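Local atomic coordinates of fatty acid synthase 1, isoform A (Drosophila melanogaster, PDB entry 6FN6), a protein that probably catalyses de novo synthesis of long-chain saturated fatty acids with NADPH, here represented by its reducing and dehydrating (modifying) region. Residues 139-144 against 969-974; 306-311 against 316-321; 934-939 against 1144-1149. All coordinates share one frame; numbering follows the deposited sequence.

Interaction 1: residues 139-144 against 969-974; sequences RLRGYD and IRRWQE
Arg-141 and Arg-971 meet through their guanidinium ends, NH2 to NH2 at 3.4 Å, and join the dehydratase part of the chain, in what is predicted to be its C-terminal hotdog fold, to the ketoreductase part. The guanidinium planes stand 53° apart, so neither group lies flat on the other, and the segments bury only 49 Å² between them. Two donors face each other here; what reconciles them is Glu-137, one turn before Arg-141 on helix 131-141. Its OE2 forms salt bridges with Arg-141 NE and with Arg-971 NH2, so a single carboxylate oxygen bridges the two domains and probably offsets the nearby positive charges. Both arginines reach it by the same route: CG lies opposite the carbonyl carbon (chi1 -59° in Arg-141) and the chain then runs extended to NE.

Arg-141 is fixed further by weak hydrogen bonds from NH1 to the carbonyl of Ile-182 and from NH2 to those of Leu-183 and Lys-185, around the end of helix 170-183. On the ketoreductase side, the next residue of helix 963-974 adds a second tie to the dehydratase region, Arg-970 NE bonding Thr-157 OG1. Behind Arg-141, helix 131-141 stops in a Schellman motif at Gly-142, whose phi of 124° suits a residue without a side chain. The chain then turns into the short strand 143-145, and within the last helical turn Gly-142 N still bonds Arg-139 O at 3.1 Å.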
loop_
_atom_site.group_PDB
_atom_site.type_symbol
_atom_site.label_atom_id
_atom_site.label_comp_id
_atom_site.label_asym_id
_atom_site.label_seq_id
_atom_site.Cartn_x
_atom_site.Cartn_y
_atom_site.Cartn_z
ATOM N N ARG A 139 -20.359 23.012 22.284
ATOM C CA ARG A 139 -21.730 22.536 22.476
ATOM C C ARG A 139 -22.538 22.637 21.190
ATOM O O ARG A 139 -23.268 21.715 20.830
ATOM C CB ARG A 139 -22.435 23.326 23.582
ATOM C CG ARG A 139 -22.293 22.725 24.976
ATOM C CD ARG A 139 -23.374 23.236 25.922
ATOM N NE ARG A 139 -23.391 24.695 26.017
ATOM C CZ ARG A 139 -22.635 25.408 26.849
ATOM N NH1 ARG A 139 -21.780 24.806 27.668
ATOM N NH2 ARG A 139 -22.730 26.730 26.857
ATOM N N LEU A 140 -22.405 23.762 20.498
ATOM C CA LEU A 140 -23.152 23.985 19.268
ATOM C C LEU A 140 -22.762 22.983 18.195
ATOM O O LEU A 140 -23.543 22.703 17.283
ATOM C CB LEU A 140 -22.932 25.407 18.751
ATOM C CG LEU A 140 -23.961 26.444 19.203
ATOM C CD1 LEU A 140 -23.984 26.581 20.718
ATOM C CD2 LEU A 140 -23.659 27.776 18.545
ATOM N N ARG A 141 -21.548 22.451 18.295
ATOM C CA ARG A 141 -21.061 21.497 17.309
ATOM C C ARG A 141 -21.495 20.065 17.609
ATOM O O ARG A 141 -21.454 19.209 16.729
ATOM C CB ARG A 141 -19.541 21.563 17.225
ATOM C CG ARG A 141 -19.004 22.932 16.851
ATOM C CD ARG A 141 -17.581 22.821 16.337
ATOM N NE ARG A 141 -16.851 24.082 16.387
ATOM C CZ ARG A 141 -15.644 24.264 15.857
ATOM N NH1 ARG A 141 -15.031 23.269 15.224
ATOM N NH2 ARG A 141 -15.050 25.445 15.952
ATOM N N GLY A 142 -21.917 19.809 18.844
ATOM C CA GLY A 142 -22.357 18.482 19.235
ATOM C C GLY A 142 -21.631 17.903 20.436
ATOM O O GLY A 142 -22.094 16.928 21.033
ATOM N N TYR A 143 -20.489 18.488 20.787
ATOM C CA TYR A 143 -19.720 18.026 21.936
ATOM C C TYR A 143 -20.372 18.459 23.243
ATOM O O TYR A 143 -20.519 19.653 23.504
ATOM C CB TYR A 143 -18.289 18.562 21.889
ATOM C CG TYR A 143 -17.550 18.291 20.602
ATOM C CD1 TYR A 143 -16.842 17.110 20.419
ATOM C CD2 TYR A 143 -17.547 19.223 19.576
ATOM C CE1 TYR A 143 -16.159 16.861 19.244
ATOM C CE2 TYR A 143 -16.867 18.985 18.397
ATOM C CZ TYR A 143 -16.172 17.804 18.236
ATOM O OH TYR A 143 -15.498 17.569 17.058
ATOM N N ASP A 144 -20.745 17.488 24.069
ATOM C CA ASP A 144 -21.377 17.775 25.352
ATOM C C ASP A 144 -20.445 17.418 26.502
ATOM O O ASP A 144 -20.792 16.617 27.367
ATOM C CB ASP A 144 -22.684 16.997 25.475
ATOM C CG ASP A 144 -23.601 17.216 24.288
ATOM O OD1 ASP A 144 -24.220 18.297 24.205
ATOM O OD2 ASP A 144 -23.689 16.311 23.430
ATOM N N ILE A 969 -17.992 37.714 15.719
ATOM C CA ILE A 969 -17.770 38.940 14.967
ATOM C C ILE A 969 -16.617 38.711 13.997
ATOM O O ILE A 969 -16.687 39.108 12.833
ATOM C CB ILE A 969 -17.505 40.137 15.911
ATOM C CG1 ILE A 969 -18.746 40.413 16.767
ATOM C CG2 ILE A 969 -17.115 41.386 15.119
ATOM C CD1 ILE A 969 -18.510 41.369 17.917
ATOM N N ARG A 970 -15.557 38.070 14.480
ATOM C CA ARG A 970 -14.405 37.765 13.640
ATOM C C ARG A 970 -14.828 36.889 12.463
ATOM O O ARG A 970 -14.433 37.128 11.323
ATOM C CB ARG A 970 -13.306 37.070 14.447
ATOM C CG ARG A 970 -12.033 36.839 13.648
ATOM C CD ARG A 970 -10.913 36.247 14.486
ATOM N NE ARG A 970 -11.202 34.883 14.919
ATOM C CZ ARG A 970 -11.112 33.813 14.136
ATOM N NH1 ARG A 970 -10.766 33.943 12.863
ATOM N NH2 ARG A 970 -11.388 32.610 14.621
ATOM N N ARG A 971 -15.641 35.876 12.747
ATOM C CA ARG A 971 -16.110 34.965 11.713
ATOM C C ARG A 971 -16.985 35.683 10.685
ATOM O O ARG A 971 -16.876 35.426 9.485
ATOM C CB ARG A 971 -16.882 33.805 12.344
ATOM C CG ARG A 971 -16.006 32.835 13.126
ATOM C CD ARG A 971 -16.821 31.696 13.719
ATOM N NE ARG A 971 -15.972 30.630 14.246
ATOM C CZ ARG A 971 -16.374 29.710 15.119
ATOM N NH1 ARG A 971 -17.619 29.714 15.576
ATOM N NH2 ARG A 971 -15.527 28.780 15.538
ATOM N N TRP A 972 -17.834 36.598 11.149
ATOM C CA TRP A 972 -18.709 37.345 10.248
ATOM C C TRP A 972 -17.900 38.313 9.395
ATOM O O TRP A 972 -18.180 38.498 8.210
ATOM C CB TRP A 972 -19.778 38.105 11.033
ATOM C CG TRP A 972 -20.742 37.217 11.758
ATOM C CD1 TRP A 972 -21.158 35.974 11.380
ATOM C CD2 TRP A 972 -21.401 37.500 12.996
ATOM N NE1 TRP A 972 -22.038 35.468 12.304
ATOM C CE2 TRP A 972 -22.203 36.387 13.307
ATOM C CE3 TRP A 972 -21.391 38.590 13.871
ATOM C CZ2 TRP A 972 -22.989 36.331 14.456
ATOM C CZ3 TRP A 972 -22.170 38.532 15.007
ATOM C CH2 TRP A 972 -22.958 37.412 15.290
ATOM N N GLN A 973 -16.895 38.936 10.001
ATOM C CA GLN A 973 -16.073 39.908 9.294
ATOM C C GLN A 973 -15.201 39.212 8.258
ATOM O O GLN A 973 -14.959 39.748 7.175
ATOM C CB GLN A 973 -15.212 40.698 10.280
ATOM C CG GLN A 973 -15.999 41.735 11.065
ATOM C CD GLN A 973 -15.153 42.471 12.082
ATOM O OE1 GLN A 973 -14.225 41.906 12.660
ATOM N NE2 GLN A 973 -15.473 43.740 12.310
ATOM N N GLU A 974 -14.735 38.013 8.593
ATOM C CA GLU A 974 -13.940 37.219 7.665
ATOM C C GLU A 974 -14.798 36.797 6.478
ATOM O O GLU A 974 -14.317 36.732 5.348
ATOM C CB GLU A 974 -13.349 35.995 8.367
ATOM C CG GLU A 974 -12.185 36.324 9.291
ATOM C CD GLU A 974 -11.643 35.106 10.011
ATOM O OE1 GLU A 974 -12.253 34.021 9.894
ATOM O OE2 GLU A 974 -10.610 35.237 10.700
#

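Interaction 2: residues 306-311 against 316-321; sequences GVELAN and DVLVAN
Glu-308 and Ala-320 mark the closest backbone approach, CA to CA 6.2 Å, where the chain leaves strand 303-309, turns and comes back into helix 320-329. The carboxylate of Glu-308 spans this gap, since CG lies opposite the backbone N (chi1 162°) and the chain stays extended beyond it. Its OE2 takes the N-H of Val-319 through the syn lone pair, 2.9 Å from N and nearly straight at 162°. OE1 receives a weak bond from Ala-320 N, bent to 124°. The two oxygens thus meet consecutive amides at the start of the helix. Leu-318 crosses the glutamate at about a right angle, its CB 3.3 Å from OE2, while Val-319 CG2 lies 3.6 Å from the same oxygen. Topologically this is the strand-to-helix connection of a beta-alpha-beta unit that runs on to strand 334-341, in a sheet whose strand order matches the class I methyltransferase fold, probably the pseudo-methyltransferase part of the synthase. Arg-313, in the intervening turn, forms a salt bridge from NH2 to Glu-308 OE2, which therefore serves both a charged side chain and a backbone N-H. With an alanine in place of Glu-308, the amides of Val-319 and Ala-320 would probably lose their acceptors and Arg-313 its carboxylate mate.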
loop_
_atom_site.group_PDB
_atom_site.type_symbol
_atom_site.label_atom_id
_atom_site.label_comp_id
_atom_site.label_asym_id
_atom_site.label_seq_id
_atom_site.Cartn_x
_atom_site.Cartn_y
_atom_site.Cartn_z
ATOM N N GLY A 306 -63.713 17.101 30.489
ATOM C CA GLY A 306 -64.718 17.202 29.445
ATOM C C GLY A 306 -65.201 15.854 28.943
ATOM O O GLY A 306 -64.568 14.829 29.190
ATOM N N VAL A 307 -66.335 15.851 28.248
ATOM C CA VAL A 307 -66.887 14.623 27.686
ATOM C C VAL A 307 -67.461 14.885 26.298
ATOM O O VAL A 307 -67.751 16.028 25.944
ATOM C CB VAL A 307 -67.966 14.021 28.611
ATOM C CG1 VAL A 307 -67.377 13.681 29.971
ATOM C CG2 VAL A 307 -69.143 14.975 28.763
ATOM N N GLU A 308 -67.624 13.820 25.517
ATOM C CA GLU A 308 -68.249 13.918 24.203
ATOM C C GLU A 308 -69.384 12.912 24.064
ATOM O O GLU A 308 -69.171 11.702 24.145
ATOM C CB GLU A 308 -67.222 13.700 23.089
ATOM C CG GLU A 308 -67.844 13.365 21.734
ATOM C CD GLU A 308 -66.838 13.382 20.599
ATOM O OE1 GLU A 308 -65.638 13.143 20.855
ATOM O OE2 GLU A 308 -67.246 13.632 19.444
ATOM N N LEU A 309 -70.591 13.426 23.856
ATOM C CA LEU A 309 -71.763 12.590 23.635
ATOM C C LEU A 309 -71.727 12.014 22.219
ATOM O O LEU A 309 -71.633 12.757 21.242
ATOM C CB LEU A 309 -73.038 13.398 23.867
ATOM C CG LEU A 309 -73.120 14.068 25.243
ATOM C CD1 LEU A 309 -74.334 14.976 25.334
ATOM C CD2 LEU A 309 -73.141 13.032 26.361
ATOM N N ALA A 310 -71.800 10.689 22.119
ATOM C CA ALA A 310 -71.618 9.995 20.845
ATOM C C ALA A 310 -72.761 9.031 20.521
ATOM O O ALA A 310 -72.519 7.905 20.092
ATOM C CB ALA A 310 -70.293 9.243 20.853
ATOM N N ASN A 311 -74.000 9.469 20.720
ATOM C CA ASN A 311 -75.153 8.622 20.423
ATOM C C ASN A 311 -75.583 8.751 18.965
ATOM O O ASN A 311 -75.932 9.837 18.505
ATOM C CB ASN A 311 -76.331 8.985 21.331
ATOM C CG ASN A 311 -76.126 8.535 22.761
ATOM O OD1 ASN A 311 -75.326 7.640 23.035
ATOM N ND2 ASN A 311 -76.855 9.152 23.685
ATOM N N ASP A 316 -65.450 6.877 14.309
ATOM C CA ASP A 316 -64.314 7.556 13.692
ATOM C C ASP A 316 -64.443 9.080 13.733
ATOM O O ASP A 316 -63.449 9.783 13.917
ATOM C CB ASP A 316 -64.152 7.103 12.239
ATOM C CG ASP A 316 -62.837 7.557 11.629
ATOM O OD1 ASP A 316 -61.962 8.030 12.384
ATOM O OD2 ASP A 316 -62.674 7.429 10.395
ATOM N N VAL A 317 -65.660 9.587 13.553
ATOM C CA VAL A 317 -65.860 11.027 13.382
ATOM C C VAL A 317 -65.852 11.819 14.693
ATOM O O VAL A 317 -65.807 13.049 14.665
ATOM C CB VAL A 317 -67.182 11.310 12.629
ATOM C CG1 VAL A 317 -67.142 10.709 11.232
ATOM C CG2 VAL A 317 -68.387 10.807 13.422
ATOM N N LEU A 318 -65.899 11.134 15.832
ATOM C CA LEU A 318 -65.900 11.824 17.122
ATOM C C LEU A 318 -64.642 12.686 17.247
ATOM O O LEU A 318 -63.599 12.358 16.681
ATOM C CB LEU A 318 -66.011 10.829 18.282
ATOM C CG LEU A 318 -65.072 9.626 18.300
ATOM C CD1 LEU A 318 -63.757 9.956 18.982
ATOM C CD2 LEU A 318 -65.755 8.444 18.978
ATOM N N VAL A 319 -64.747 13.786 17.989
ATOM C CA VAL A 319 -63.673 14.776 18.055
ATOM C C VAL A 319 -62.857 14.684 19.344
ATOM O O VAL A 319 -61.899 15.438 19.524
ATOM C CB VAL A 319 -64.241 16.205 17.899
ATOM C CG1 VAL A 319 -65.009 16.340 16.590
ATOM C CG2 VAL A 319 -65.133 16.577 19.088
ATOM N N ALA A 320 -63.244 13.778 20.237
ATOM C CA ALA A 320 -62.619 13.655 21.554
ATOM C C ALA A 320 -61.094 13.788 21.516
ATOM O O ALA A 320 -60.512 14.538 22.304
ATOM C CB ALA A 320 -63.001 12.325 22.185
ATOM N N ASN A 321 -60.452 13.063 20.604
ATOM C CA ASN A 321 -58.995 13.084 20.504
ATOM C C ASN A 321 -58.493 14.500 20.261
ATOM O O ASN A 321 -57.546 14.951 20.904
ATOM C CB ASN A 321 -58.515 12.159 19.384
ATOM C CG ASN A 321 -58.553 10.696 19.777
ATOM O OD1 ASN A 321 -58.756 10.359 20.945
ATOM N ND2 ASN A 321 -58.348 9.814 18.804
#

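Interaction 3: residues 934-939 against 1144-1149; sequences GGFGLE and PVVASM
The Phe-936 ring has Val-1146 over one face, with CG1 4.2 Å above the plane and displaced toward the rim, and Met-1149 at its edge, CE lying 3.9 Å from CZ and near the ring plane. The nearest carbon is the other valine methyl: Val-1146 CG2 is 3.7 Å from Phe-936 CE2 and equally close to CD2. The ring leans out to helix 1144-1154 because CG is anti to the backbone N (chi1 -167°). Met-1149, bent at both chi2 and chi3, folds its methyl back to that rim. Phe-1059 also meets Phe-936, the ring planes inclined at about 50°. One turn along the first helix, Glu-939 contributes only its aliphatic root, CB to Val-1146 CG1, while its carboxylate leads off to Tyr-964, OE1 bonding that hydroxyl.

The axes of 935-939 and 1144-1149 pass 9.6 Å apart at -50°. Helix 935-946 follows the first strand of the ketoreductase Rossmann fold, and Gly-934 at its N-cap and Gly-937 fit a GxGxxG pattern, consistent with the dinucleotide-binding turn of this family. No hydrogen bond or salt bridge crosses between the segments, so what passes directly between them is apolar packing, without the directional restraint of a polar bond.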
loop_
_atom_site.group_PDB
_atom_site.type_symbol
_atom_site.label_atom_id
_atom_site.label_comp_id
_atom_site.label_asym_id
_atom_site.label_seq_id
_atom_site.Cartn_x
_atom_site.Cartn_y
_atom_site.Cartn_z
ATOM N N GLY A 934 -26.309 39.634 22.964
ATOM C CA GLY A 934 -26.769 38.599 23.871
ATOM C C GLY A 934 -26.794 37.257 23.166
ATOM O O GLY A 934 -26.565 37.183 21.956
ATOM N N GLY A 935 -27.041 36.191 23.919
ATOM C CA GLY A 935 -27.078 34.856 23.353
ATOM C C GLY A 935 -27.987 34.759 22.142
ATOM O O GLY A 935 -27.560 34.357 21.063
ATOM N N PHE A 936 -29.247 35.128 22.333
ATOM C CA PHE A 936 -30.235 35.137 21.259
ATOM C C PHE A 936 -29.763 35.966 20.068
ATOM O O PHE A 936 -29.818 35.516 18.926
ATOM C CB PHE A 936 -31.570 35.676 21.786
ATOM C CG PHE A 936 -32.732 35.442 20.860
ATOM C CD1 PHE A 936 -32.931 36.252 19.752
ATOM C CD2 PHE A 936 -33.627 34.412 21.099
ATOM C CE1 PHE A 936 -34.001 36.038 18.901
ATOM C CE2 PHE A 936 -34.698 34.193 20.251
ATOM C CZ PHE A 936 -34.884 35.006 19.150
ATOM N N GLY A 937 -29.311 37.184 20.348
ATOM C CA GLY A 937 -28.885 38.111 19.314
ATOM C C GLY A 937 -27.800 37.582 18.395
ATOM O O GLY A 937 -27.864 37.762 17.180
ATOM N N LEU A 938 -26.796 36.937 18.977
ATOM C CA LEU A 938 -25.677 36.408 18.204
ATOM C C LEU A 938 -26.134 35.358 17.197
ATOM O O LEU A 938 -25.743 35.392 16.031
ATOM C CB LEU A 938 -24.621 35.819 19.140
ATOM C CG LEU A 938 -23.927 36.837 20.047
ATOM C CD1 LEU A 938 -23.047 36.135 21.064
ATOM C CD2 LEU A 938 -23.111 37.829 19.229
ATOM N N GLU A 939 -26.970 34.429 17.642
ATOM C CA GLU A 939 -27.421 33.354 16.774
ATOM C C GLU A 939 -28.405 33.873 15.725
ATOM O O GLU A 939 -28.490 33.336 14.622
ATOM C CB GLU A 939 -28.049 32.235 17.603
ATOM C CG GLU A 939 -27.090 31.611 18.616
ATOM C CD GLU A 939 -25.767 31.177 17.996
ATOM O OE1 GLU A 939 -24.702 31.512 18.560
ATOM O OE2 GLU A 939 -25.793 30.494 16.949
ATOM N N PRO A 1144 -29.992 26.034 19.536
ATOM C CA PRO A 1144 -30.532 25.398 18.329
ATOM C C PRO A 1144 -31.959 25.834 17.998
ATOM O O PRO A 1144 -32.349 25.804 16.832
ATOM C CB PRO A 1144 -30.497 23.900 18.674
ATOM C CG PRO A 1144 -29.521 23.775 19.795
ATOM C CD PRO A 1144 -29.634 25.045 20.568
ATOM N N VAL A 1145 -32.721 26.236 19.010
ATOM C CA VAL A 1145 -34.129 26.569 18.819
ATOM C C VAL A 1145 -34.322 27.829 17.973
ATOM O O VAL A 1145 -35.297 27.937 17.229
ATOM C CB VAL A 1145 -34.842 26.735 20.180
ATOM C CG1 VAL A 1145 -34.840 25.419 20.943
ATOM C CG2 VAL A 1145 -34.195 27.850 21.006
ATOM N N VAL A 1146 -33.401 28.781 18.091
ATOM C CA VAL A 1146 -33.533 30.061 17.401
ATOM C C VAL A 1146 -33.555 29.878 15.885
ATOM O O VAL A 1146 -34.444 30.386 15.203
ATOM C CB VAL A 1146 -32.399 31.022 17.815
ATOM C CG1 VAL A 1146 -32.445 32.308 16.992
ATOM C CG2 VAL A 1146 -32.480 31.333 19.297
ATOM N N ALA A 1147 -32.578 29.143 15.365
ATOM C CA ALA A 1147 -32.466 28.924 13.928
ATOM C C ALA A 1147 -33.701 28.216 13.385
ATOM O O ALA A 1147 -34.186 28.535 12.299
ATOM C CB ALA A 1147 -31.210 28.117 13.613
ATOM N N SER A 1148 -34.203 27.252 14.148
ATOM C CA SER A 1148 -35.369 26.480 13.742
ATOM C C SER A 1148 -36.616 27.355 13.671
ATOM O O SER A 1148 -37.426 27.229 12.754
ATOM C CB SER A 1148 -35.596 25.325 14.717
ATOM O OG SER A 1148 -34.496 24.433 14.707
ATOM N N MET A 1149 -36.767 28.240 14.647
ATOM C CA MET A 1149 -37.915 29.135 14.691
ATOM C C MET A 1149 -37.844 30.168 13.565
ATOM O O MET A 1149 -38.841 30.436 12.894
ATOM C CB MET A 1149 -38.004 29.810 16.064
ATOM C CG MET A 1149 -39.094 30.863 16.186
ATOM S SD MET A 1149 -38.518 32.522 15.796
ATOM C CE MET A 1149 -37.543 32.858 17.265
#

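Interactions 1 and 3 are neighbours, their centres about 13 Å apart, and they touch where Trp-972 CZ2 packs 3.3 Å from Leu-938 O. They work on adjacent helices of the ketoreductase, 963-974 and 935-946: the former looks outward to the dehydratase, the latter to helix 1144-1154. Both are partly buried, yet at the domain boundary the contact is one of charge, two arginines sharing the Glu-137 carboxylate, whereas the helix pair meets through carbon. Interaction 2 stands apart, its nearest atoms about 25 Å from interaction 3 and 34 Å from interaction 1. It is the buried one, local in sequence, and there side-chain oxygens meet backbone amides within a single fold.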